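Nucleotidyl transferase (Methanothermobacter thermautotrophicus, PDB 6PLJ) probably transfers nucleotidyl groups, as a MobA-like NTP transferase, and may take part in the synthesis of the pseudomurein cell wall. Local coordinates at residues R37-L47 with V218-Y226; L164-L174 with I192-L200. One frame throughout, in Å; residues are numbered along the deposited sequence.

Contact 1 (R37-L47 with V218-Y226); sequences RMMRDMAELGL and VNINHYSDY. With NA (sodium ion), chain J.
Y223 buries the most surface here: its ring lies against the last turns of helix 36-44, and M42 crosses it at about a right angle. CG of M42 sits over one face, 3.8 Å from the centroid of the Y223 ring and 26° off the normal, a CH-pi contact. SD of M42 follows at an oblique angle, making this a Met-aromatic pair as well. CD1 of L45 and CD1 of L47, on the two sides of the Schellman turn at G46, reach the CD2–CE2 side of the ring and its hydroxyl end.

M38 covers the base of the tyrosine. Its CG stands anti to the backbone N (chi1 -161°) and lies 3.4 Å from Y223 N, while the bent chain carries SD to 3.5 Å from CG2 of I220; an unbranched, flexible side chain can bend to touch both the start of the helix at Y223 and I220. Water 1 joins M38 N to N221 O.

H222, the N-cap residue of helix 223-236, turns its ring edge to D41, whose backbone O binds a sodium ion together with water 3. The carboxylate is nearly coplanar with the imidazole, and D41 OD2 receives H222 ND1 on its syn lone pair at 2.9 Å and Y223 N on its anti lone pair, also at 2.9 Å. CG of R37 packs 3.4 Å from CE1 of H222, and the R37 guanidinium bridges to D41 OD1 through NE and NH2, in weak, bent bonds.

One carboxylate thus faces an imidazole, a helix N-terminus and an arginine, surroundings that would probably stabilise its negative charge.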
loop_
_atom_site.group_PDB
_atom_site.type_symbol
_atom_site.label_atom_id
_atom_site.label_comp_id
_atom_site.label_asym_id
_atom_site.label_seq_id
_atom_site.Cartn_x
_atom_site.Cartn_y
_atom_site.Cartn_z
ATOM N N ARG A 37 0.772 -11.757 -13.172
ATOM C CA ARG A 37 1.459 -11.128 -14.307
ATOM C C ARG A 37 2.958 -11.078 -14.084
ATOM O O ARG A 37 3.747 -11.426 -14.981
ATOM C CB ARG A 37 0.887 -9.729 -14.569
ATOM C CG ARG A 37 1.426 -9.030 -15.806
ATOM C CD ARG A 37 1.157 -9.810 -17.057
ATOM N NE ARG A 37 2.281 -10.643 -17.461
ATOM C CZ ARG A 37 2.271 -11.483 -18.487
ATOM N NH1 ARG A 37 1.163 -11.665 -19.220
ATOM N NH2 ARG A 37 3.370 -12.165 -18.770
ATOM N N MET A 38 3.370 -10.713 -12.879
ATOM C CA MET A 38 4.787 -10.593 -12.614
ATOM C C MET A 38 5.468 -11.957 -12.616
ATOM O O MET A 38 6.588 -12.077 -13.095
ATOM C CB MET A 38 5.058 -9.855 -11.310
ATOM C CG MET A 38 6.481 -9.316 -11.261
ATOM S SD MET A 38 7.311 -9.586 -9.707
ATOM C CE MET A 38 7.258 -11.377 -9.593
ATOM N N MET A 39 4.797 -12.985 -12.084
ATOM C CA MET A 39 5.340 -14.336 -12.076
ATOM C C MET A 39 5.466 -14.886 -13.488
ATOM O O MET A 39 6.479 -15.503 -13.807
ATOM C CB MET A 39 4.493 -15.259 -11.207
ATOM C CG MET A 39 4.577 -14.840 -9.753
ATOM S SD MET A 39 3.651 -15.931 -8.678
ATOM C CE MET A 39 4.763 -17.294 -8.540
ATOM N N ARG A 40 4.462 -14.629 -14.320
ATOM C CA ARG A 40 4.511 -15.033 -15.733
ATOM C C ARG A 40 5.642 -14.314 -16.450
ATOM O O ARG A 40 6.343 -14.923 -17.277
ATOM C CB ARG A 40 3.196 -14.743 -16.434
ATOM C CG ARG A 40 2.037 -15.617 -15.959
ATOM C CD ARG A 40 0.762 -15.183 -16.635
ATOM N NE ARG A 40 0.731 -15.563 -18.045
ATOM C CZ ARG A 40 0.409 -16.783 -18.498
ATOM N NH1 ARG A 40 0.075 -17.772 -17.665
ATOM N NH2 ARG A 40 0.410 -17.029 -19.805
ATOM N N ASP A 41 5.830 -13.030 -16.142
ATOM C CA ASP A 41 6.959 -12.299 -16.725
ATOM C C ASP A 41 8.291 -12.985 -16.435
ATOM O O ASP A 41 9.178 -13.045 -17.302
ATOM C CB ASP A 41 7.046 -10.857 -16.191
ATOM C CG ASP A 41 5.972 -9.926 -16.731
ATOM O OD1 ASP A 41 5.218 -10.247 -17.676
ATOM O OD2 ASP A 41 5.895 -8.798 -16.188
ATOM N N MET A 42 8.467 -13.439 -15.204
ATOM C CA MET A 42 9.678 -14.145 -14.816
ATOM C C MET A 42 9.821 -15.441 -15.593
ATOM O O MET A 42 10.906 -15.735 -16.100
ATOM C CB MET A 42 9.705 -14.422 -13.320
ATOM C CG MET A 42 9.866 -13.145 -12.523
ATOM S SD MET A 42 10.113 -13.412 -10.773
ATOM C CE MET A 42 11.818 -13.951 -10.722
ATOM N N ALA A 43 8.727 -16.192 -15.710
ATOM C CA ALA A 43 8.747 -17.446 -16.471
ATOM C C ALA A 43 9.100 -17.198 -17.942
ATOM O O ALA A 43 9.865 -17.982 -18.536
ATOM C CB ALA A 43 7.411 -18.149 -16.371
ATOM N N GLU A 44 8.592 -16.100 -18.502
ATOM C CA GLU A 44 8.845 -15.728 -19.906
ATOM C C GLU A 44 10.278 -15.239 -20.170
ATOM O O GLU A 44 10.705 -15.163 -21.329
ATOM C CB GLU A 44 7.800 -14.710 -20.399
ATOM C CG GLU A 44 6.431 -15.352 -20.615
ATOM C CD GLU A 44 5.266 -14.384 -20.723
ATOM O OE1 GLU A 44 5.451 -13.197 -21.097
ATOM O OE2 GLU A 44 4.139 -14.841 -20.448
ATOM N N LEU A 45 11.005 -14.895 -19.109
ATOM C CA LEU A 45 12.451 -14.677 -19.162
ATOM C C LEU A 45 13.270 -15.944 -18.884
ATOM O O LEU A 45 14.498 -15.886 -18.816
ATOM C CB LEU A 45 12.851 -13.562 -18.172
ATOM C CG LEU A 45 12.411 -12.176 -18.622
ATOM C CD1 LEU A 45 12.298 -11.217 -17.432
ATOM C CD2 LEU A 45 13.329 -11.615 -19.702
ATOM N N GLY A 46 12.620 -17.092 -18.719
ATOM C CA GLY A 46 13.309 -18.311 -18.290
ATOM C C GLY A 46 13.852 -18.292 -16.872
ATOM O O GLY A 46 14.792 -19.014 -16.542
ATOM N N LEU A 47 13.257 -17.470 -16.010
ATOM C CA LEU A 47 13.619 -17.446 -14.612
ATOM C C LEU A 47 12.584 -18.244 -13.827
ATOM O O LEU A 47 11.450 -18.417 -14.287
ATOM C CB LEU A 47 13.634 -16.000 -14.112
ATOM C CG LEU A 47 14.494 -15.033 -14.916
ATOM C CD1 LEU A 47 14.320 -13.624 -14.364
ATOM C CD2 LEU A 47 15.953 -15.460 -14.877
ATOM N N VAL A 218 5.503 3.503 -8.185
ATOM C CA VAL A 218 5.598 2.231 -8.884
ATOM C C VAL A 218 5.173 1.071 -8.006
ATOM O O VAL A 218 5.839 0.745 -7.025
ATOM C CB VAL A 218 7.029 1.984 -9.411
ATOM C CG1 VAL A 218 7.133 0.619 -10.102
ATOM C CG2 VAL A 218 7.438 3.096 -10.377
ATOM N N ASN A 219 4.050 0.456 -8.356
ATOM C CA ASN A 219 3.670 -0.833 -7.782
ATOM C C ASN A 219 4.180 -1.919 -8.720
ATOM O O ASN A 219 4.188 -1.739 -9.944
ATOM C CB ASN A 219 2.154 -0.950 -7.610
ATOM C CG ASN A 219 1.400 -0.678 -8.906
ATOM O OD1 ASN A 219 1.516 0.402 -9.461
ATOM N ND2 ASN A 219 0.676 -1.656 -9.408
ATOM N N ILE A 220 4.589 -3.043 -8.146
ATOM C CA ILE A 220 5.150 -4.155 -8.912
ATOM C C ILE A 220 4.011 -4.932 -9.551
ATOM O O ILE A 220 3.382 -5.779 -8.906
ATOM C CB ILE A 220 6.043 -5.052 -8.060
ATOM C CG1 ILE A 220 7.210 -4.229 -7.522
ATOM C CG2 ILE A 220 6.554 -6.230 -8.903
ATOM C CD1 ILE A 220 7.999 -4.922 -6.433
ATOM N N ASN A 221 3.718 -4.593 -10.796
ATOM C CA ASN A 221 2.723 -5.301 -11.574
ATOM C C ASN A 221 3.439 -6.206 -12.558
ATOM O O ASN A 221 3.110 -7.388 -12.693
ATOM C CB ASN A 221 1.823 -4.316 -12.301
ATOM C CG ASN A 221 0.782 -5.008 -13.146
ATOM O OD1 ASN A 221 0.143 -5.963 -12.697
ATOM N ND2 ASN A 221 0.613 -4.547 -14.382
ATOM N N HIS A 222 4.407 -5.635 -13.265
ATOM C CA HIS A 222 5.292 -6.389 -14.156
ATOM C C HIS A 222 6.656 -6.582 -13.524
ATOM O O HIS A 222 7.056 -5.821 -12.647
ATOM C CB HIS A 222 5.445 -5.657 -15.499
ATOM C CG HIS A 222 4.230 -5.732 -16.361
ATOM N ND1 HIS A 222 3.940 -6.833 -17.137
ATOM C CD2 HIS A 222 3.211 -4.863 -16.544
ATOM C CE1 HIS A 222 2.805 -6.627 -17.780
ATOM N NE2 HIS A 222 2.339 -5.441 -17.433
ATOM N N TYR A 223 7.398 -7.587 -13.981
ATOM C CA TYR A 223 8.743 -7.805 -13.491
ATOM C C TYR A 223 9.624 -6.581 -13.756
ATOM O O TYR A 223 10.483 -6.240 -12.937
ATOM C CB TYR A 223 9.340 -9.092 -14.082
ATOM C CG TYR A 223 10.651 -9.506 -13.484
ATOM C CD1 TYR A 223 10.766 -9.827 -12.130
ATOM C CD2 TYR A 223 11.792 -9.590 -14.276
ATOM C CE1 TYR A 223 11.982 -10.204 -11.585
ATOM C CE2 TYR A 223 12.999 -9.976 -13.738
ATOM C CZ TYR A 223 13.093 -10.277 -12.406
ATOM O OH TYR A 223 14.318 -10.648 -11.921
ATOM N N SER A 224 9.390 -5.912 -14.881
ATOM C CA SER A 224 10.111 -4.668 -15.207
ATOM C C SER A 224 9.946 -3.599 -14.122
ATOM O O SER A 224 10.853 -2.813 -13.899
ATOM C CB SER A 224 9.690 -4.140 -16.574
ATOM O OG SER A 224 8.307 -3.879 -16.641
ATOM N N ASP A 225 8.792 -3.574 -13.455
ATOM C CA ASP A 225 8.566 -2.628 -12.350
ATOM C C ASP A 225 9.481 -2.935 -11.182
ATOM O O ASP A 225 10.036 -2.038 -10.553
ATOM C CB ASP A 225 7.119 -2.699 -11.857
ATOM C CG ASP A 225 6.102 -2.303 -12.915
ATOM O OD1 ASP A 225 6.360 -1.341 -13.678
ATOM O OD2 ASP A 225 5.005 -2.912 -12.942
ATOM N N TYR A 226 9.632 -4.222 -10.871
ATOM C CA TYR A 226 10.559 -4.620 -9.827
ATOM C C TYR A 226 12.002 -4.226 -10.188
ATOM O O TYR A 226 12.732 -3.684 -9.370
ATOM C CB TYR A 226 10.476 -6.116 -9.565
ATOM C CG TYR A 226 11.651 -6.684 -8.842
ATOM C CD1 TYR A 226 11.811 -6.494 -7.467
ATOM C CD2 TYR A 226 12.618 -7.428 -9.521
ATOM C CE1 TYR A 226 12.886 -7.018 -6.790
ATOM C CE2 TYR A 226 13.698 -7.960 -8.846
ATOM C CZ TYR A 226 13.826 -7.764 -7.483
ATOM O OH TYR A 226 14.887 -8.314 -6.793
HETATM NA NA NA J . 9.017 -11.041 -19.393
HETATM O O HOH W 1 1.576 -9.024 -11.122
HETATM O O HOH W 2 8.239 -7.272 -17.141
HETATM O O HOH W 3 6.705 -10.792 -20.341
#

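Contact 2 (L164-L174 with I192-L200). With EDO (1,2-ethanediol), chain B.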
loop_
_atom_site.group_PDB
_atom_site.type_symbol
_atom_site.label_atom_id
_atom_site.label_comp_id
_atom_site.label_asym_id
_atom_site.label_seq_id
_atom_site.Cartn_x
_atom_site.Cartn_y
_atom_site.Cartn_z
ATOM N N LEU A 164 -7.334 17.571 -5.221
ATOM C CA LEU A 164 -7.590 16.793 -6.424
ATOM C C LEU A 164 -9.048 16.843 -6.831
ATOM O O LEU A 164 -9.930 16.658 -6.000
ATOM C CB LEU A 164 -7.187 15.325 -6.204
ATOM C CG LEU A 164 -5.691 15.070 -6.331
ATOM C CD1 LEU A 164 -5.339 13.729 -5.701
ATOM C CD2 LEU A 164 -5.261 15.095 -7.796
ATOM N N ASP A 165 -9.297 17.071 -8.122
ATOM C CA ASP A 165 -10.633 16.917 -8.701
ATOM C C ASP A 165 -10.781 15.647 -9.537
ATOM O O ASP A 165 -11.799 15.449 -10.201
ATOM C CB ASP A 165 -11.029 18.171 -9.508
ATOM C CG ASP A 165 -10.225 18.360 -10.790
ATOM O OD1 ASP A 165 -9.307 17.566 -11.107
ATOM O OD2 ASP A 165 -10.524 19.347 -11.490
ATOM N N ASN A 166 -9.768 14.781 -9.488
ATOM C CA ASN A 166 -9.737 13.577 -10.287
ATOM C C ASN A 166 -8.860 12.547 -9.572
ATOM O O ASN A 166 -8.101 12.896 -8.665
ATOM C CB ASN A 166 -9.115 13.892 -11.646
ATOM C CG ASN A 166 -7.631 14.183 -11.542
ATOM O OD1 ASN A 166 -6.806 13.276 -11.697
ATOM N ND2 ASN A 166 -7.279 15.427 -11.231
ATOM N N ALA A 167 -8.973 11.304 -9.999
ATOM C CA ALA A 167 -8.125 10.212 -9.517
ATOM C C ALA A 167 -7.376 9.522 -10.653
ATOM O O ALA A 167 -7.134 8.310 -10.624
ATOM C CB ALA A 167 -8.962 9.223 -8.729
ATOM N N ARG A 168 -6.942 10.307 -11.636
ATOM C CA ARG A 168 -6.113 9.756 -12.694
ATOM C C ARG A 168 -4.750 9.317 -12.157
ATOM O O ARG A 168 -4.044 10.102 -11.554
ATOM C CB ARG A 168 -5.914 10.782 -13.802
ATOM C CG ARG A 168 -7.187 11.024 -14.581
ATOM C CD ARG A 168 -6.948 11.936 -15.771
ATOM N NE ARG A 168 -6.486 13.260 -15.382
ATOM C CZ ARG A 168 -7.266 14.285 -15.020
ATOM N NH1 ARG A 168 -8.590 14.179 -15.010
ATOM N NH2 ARG A 168 -6.706 15.437 -14.686
ATOM N N GLY A 169 -4.394 8.058 -12.401
ATOM C CA GLY A 169 -3.054 7.568 -12.139
ATOM C C GLY A 169 -2.686 7.484 -10.671
ATOM O O GLY A 169 -1.495 7.470 -10.337
ATOM N N ILE A 170 -3.693 7.462 -9.797
ATOM C CA ILE A 170 -3.430 7.352 -8.363
ATOM C C ILE A 170 -4.184 6.191 -7.717
ATOM O O ILE A 170 -5.119 5.632 -8.290
ATOM C CB ILE A 170 -3.700 8.670 -7.608
ATOM C CG1 ILE A 170 -5.178 9.069 -7.674
ATOM C CG2 ILE A 170 -2.785 9.767 -8.134
ATOM C CD1 ILE A 170 -5.493 10.347 -6.926
ATOM N N GLY A 171 -3.753 5.825 -6.516
ATOM C CA GLY A 171 -4.374 4.719 -5.820
ATOM C C GLY A 171 -3.891 4.590 -4.415
ATOM O O GLY A 171 -4.659 4.808 -3.477
ATOM N N MET A 172 -2.612 4.233 -4.288
ATOM C CA MET A 172 -1.944 4.034 -3.006
ATOM C C MET A 172 -0.575 4.697 -3.007
ATOM O O MET A 172 -0.018 5.003 -4.065
ATOM C CB MET A 172 -1.741 2.546 -2.747
ATOM C CG MET A 172 -3.002 1.723 -2.823
ATOM S SD MET A 172 -3.970 2.061 -1.356
ATOM C CE MET A 172 -3.318 0.777 -0.304
ATOM N N PRO A 173 -0.016 4.947 -1.822
ATOM C CA PRO A 173 -0.621 4.906 -0.481
ATOM C C PRO A 173 -1.598 6.067 -0.290
ATOM O O PRO A 173 -1.534 7.074 -1.000
ATOM C CB PRO A 173 0.576 5.072 0.434
ATOM C CG PRO A 173 1.537 5.857 -0.366
ATOM C CD PRO A 173 1.397 5.355 -1.753
ATOM N N LEU A 174 -2.493 5.918 0.673
ATOM C CA LEU A 174 -3.431 6.978 1.020
ATOM C C LEU A 174 -3.618 6.942 2.515
ATOM O O LEU A 174 -3.262 5.956 3.176
ATOM C CB LEU A 174 -4.775 6.814 0.279
ATOM C CG LEU A 174 -5.584 5.542 0.545
ATOM C CD1 LEU A 174 -6.352 5.594 1.865
ATOM C CD2 LEU A 174 -6.541 5.242 -0.601
ATOM N N ILE A 192 -9.002 -0.055 -5.698
ATOM C CA ILE A 192 -9.016 1.209 -4.958
ATOM C C ILE A 192 -9.375 2.419 -5.837
ATOM O O ILE A 192 -10.066 3.331 -5.377
ATOM C CB ILE A 192 -7.701 1.449 -4.156
ATOM C CG1 ILE A 192 -7.863 2.594 -3.143
ATOM C CG2 ILE A 192 -6.521 1.755 -5.065
ATOM C CD1 ILE A 192 -8.860 2.308 -2.038
ATOM N N ASN A 193 -8.940 2.426 -7.095
ATOM C CA ASN A 193 -9.111 3.627 -7.908
ATOM C C ASN A 193 -10.587 3.994 -8.135
ATOM O O ASN A 193 -10.952 5.144 -7.939
ATOM C CB ASN A 193 -8.320 3.552 -9.221
ATOM C CG ASN A 193 -8.453 4.822 -10.034
ATOM O OD1 ASN A 193 -9.244 4.883 -10.978
ATOM N ND2 ASN A 193 -7.724 5.856 -9.647
ATOM N N PRO A 194 -11.446 3.010 -8.469
ATOM C CA PRO A 194 -12.888 3.317 -8.564
ATOM C C PRO A 194 -13.497 3.923 -7.291
ATOM O O PRO A 194 -14.338 4.832 -7.382
ATOM C CB PRO A 194 -13.515 1.959 -8.904
ATOM C CG PRO A 194 -12.435 1.214 -9.587
ATOM C CD PRO A 194 -11.161 1.631 -8.902
ATOM N N LEU A 195 -13.052 3.477 -6.111
ATOM C CA LEU A 195 -13.492 4.108 -4.860
ATOM C C LEU A 195 -13.093 5.566 -4.719
ATOM O O LEU A 195 -13.826 6.348 -4.134
ATOM C CB LEU A 195 -12.977 3.353 -3.612
ATOM C CG LEU A 195 -13.739 2.145 -3.110
ATOM C CD1 LEU A 195 -13.103 1.671 -1.806
ATOM C CD2 LEU A 195 -15.223 2.448 -2.906
ATOM N N LEU A 196 -11.905 5.934 -5.203
ATOM C CA LEU A 196 -11.467 7.315 -5.113
ATOM C C LEU A 196 -12.348 8.230 -5.993
ATOM O O LEU A 196 -12.713 9.332 -5.586
ATOM C CB LEU A 196 -9.997 7.432 -5.506
ATOM C CG LEU A 196 -9.015 6.686 -4.603
ATOM C CD1 LEU A 196 -7.645 6.623 -5.258
ATOM C CD2 LEU A 196 -8.930 7.350 -3.241
ATOM N N TRP A 197 -12.685 7.740 -7.178
ATOM C CA TRP A 197 -13.617 8.442 -8.070
ATOM C C TRP A 197 -15.006 8.578 -7.433
ATOM O O TRP A 197 -15.633 9.623 -7.552
ATOM C CB TRP A 197 -13.735 7.719 -9.408
ATOM C CG TRP A 197 -12.556 7.882 -10.313
ATOM C CD1 TRP A 197 -11.632 6.933 -10.635
ATOM C CD2 TRP A 197 -12.204 9.054 -11.059
ATOM N NE1 TRP A 197 -10.718 7.440 -11.521
ATOM C CE2 TRP A 197 -11.046 8.738 -11.805
ATOM C CE3 TRP A 197 -12.751 10.338 -11.169
ATOM C CZ2 TRP A 197 -10.428 9.657 -12.662
ATOM C CZ3 TRP A 197 -12.127 11.263 -12.015
ATOM C CH2 TRP A 197 -10.976 10.913 -12.743
ATOM N N MET A 198 -15.463 7.519 -6.763
ATOM C CA MET A 198 -16.709 7.553 -5.983
ATOM C C MET A 198 -16.675 8.636 -4.913
ATOM O O MET A 198 -17.604 9.435 -4.800
ATOM C CB MET A 198 -16.949 6.209 -5.301
ATOM C CG MET A 198 -17.702 5.185 -6.124
ATOM S SD MET A 198 -18.364 3.912 -5.035
ATOM C CE MET A 198 -18.955 4.930 -3.684
ATOM N N MET A 199 -15.595 8.653 -4.130
ATOM C CA MET A 199 -15.380 9.677 -3.113
ATOM C C MET A 199 -15.439 11.103 -3.663
ATOM O O MET A 199 -16.092 11.973 -3.084
ATOM C CB MET A 199 -14.023 9.480 -2.418
ATOM C CG MET A 199 -13.970 8.299 -1.478
ATOM S SD MET A 199 -12.280 8.059 -0.865
ATOM C CE MET A 199 -12.521 6.476 -0.067
ATOM N N LEU A 200 -14.747 11.338 -4.777
ATOM C CA LEU A 200 -14.778 12.653 -5.416
ATOM C C LEU A 200 -16.198 13.044 -5.859
ATOM O O LEU A 200 -16.610 14.186 -5.635
ATOM C CB LEU A 200 -13.817 12.693 -6.605
ATOM C CG LEU A 200 -12.330 12.692 -6.222
ATOM C CD1 LEU A 200 -11.486 12.387 -7.455
ATOM C CD2 LEU A 200 -11.904 14.007 -5.596
HETATM C C1 EDO B . 0.055 3.649 -7.204
HETATM O O1 EDO B . -1.195 3.123 -6.707
HETATM C C2 EDO B . -0.224 4.575 -8.371
HETATM O O2 EDO B . -0.792 3.795 -9.429
#
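I192 of helix 192-201 packs on the irregular loop that leads from strand 162-163 to strand 174-177, so that helix and loop lie together beside the mixed sheet of this MobA-like fold. CG2 of I192 comes within 3.7 Å of the CA of G171, where a side chain would be crowded by that methyl; CG1 and CD1 of I192 meet CD2 of L174, the two side chains reaching toward each other.

N193 makes the polar join. With CG anti to the backbone N (chi1 -178°), the amide reaches into the type II turn from A167 to I170, and ND2 donates to both of its end carbonyls: A167 O at 2.7 Å, nearly in the amide plane, and I170 O at 2.9 Å, tilted from it. An asparagine suits the place because one NH2 group can serve two acceptors, while OD1 takes a weak bond from W197 NE1.

L196 is apolar where the helix faces the loop: CB touches CB of A167, CD1 reaches the CA of G171, and the side chain also rests on I155 of strand 152-157.

W197 spreads its indole under A167, whose CB stands 3.8 Å from the centroid of the W197 five-membered ring, 11° off the normal. The six-membered ring continues beneath the backbone, with A167 N 3.4 Å from CH2 of W197. A serine in its place would probably leave the A167 methyl and the N166–A167 peptide without their flat support and N193 OD1 without its weak N-H partner.

L200 ends the row, dividing its methyls between two parts of the loop: CD1 lies 3.4 Å from the carbonyl carbon of N166, and CD2 lies 3.3 Å from L164 O.

Contact 2 is nested along the chain inside the long loop closed by contact 1: 37-47 comes first, then 164-174 and 192-200, and 218-226 last. Their centres lie about 25 Å apart and their nearest atoms about 7 Å, without touching. No helix is shared. Contact 1 joins helix 36-44, which follows strand 25-31, to the C-terminal helix 223-236, while contact 2 sets helix 192-201 on the loop entering strand 174-177. The common element is the mixed sheet, in which strands 25-31 and 174-177 both flank strand 125-130. The early helix and the last helix thus meet in one place, while the chain between them packs contact 2 elsewhere against the same sheet.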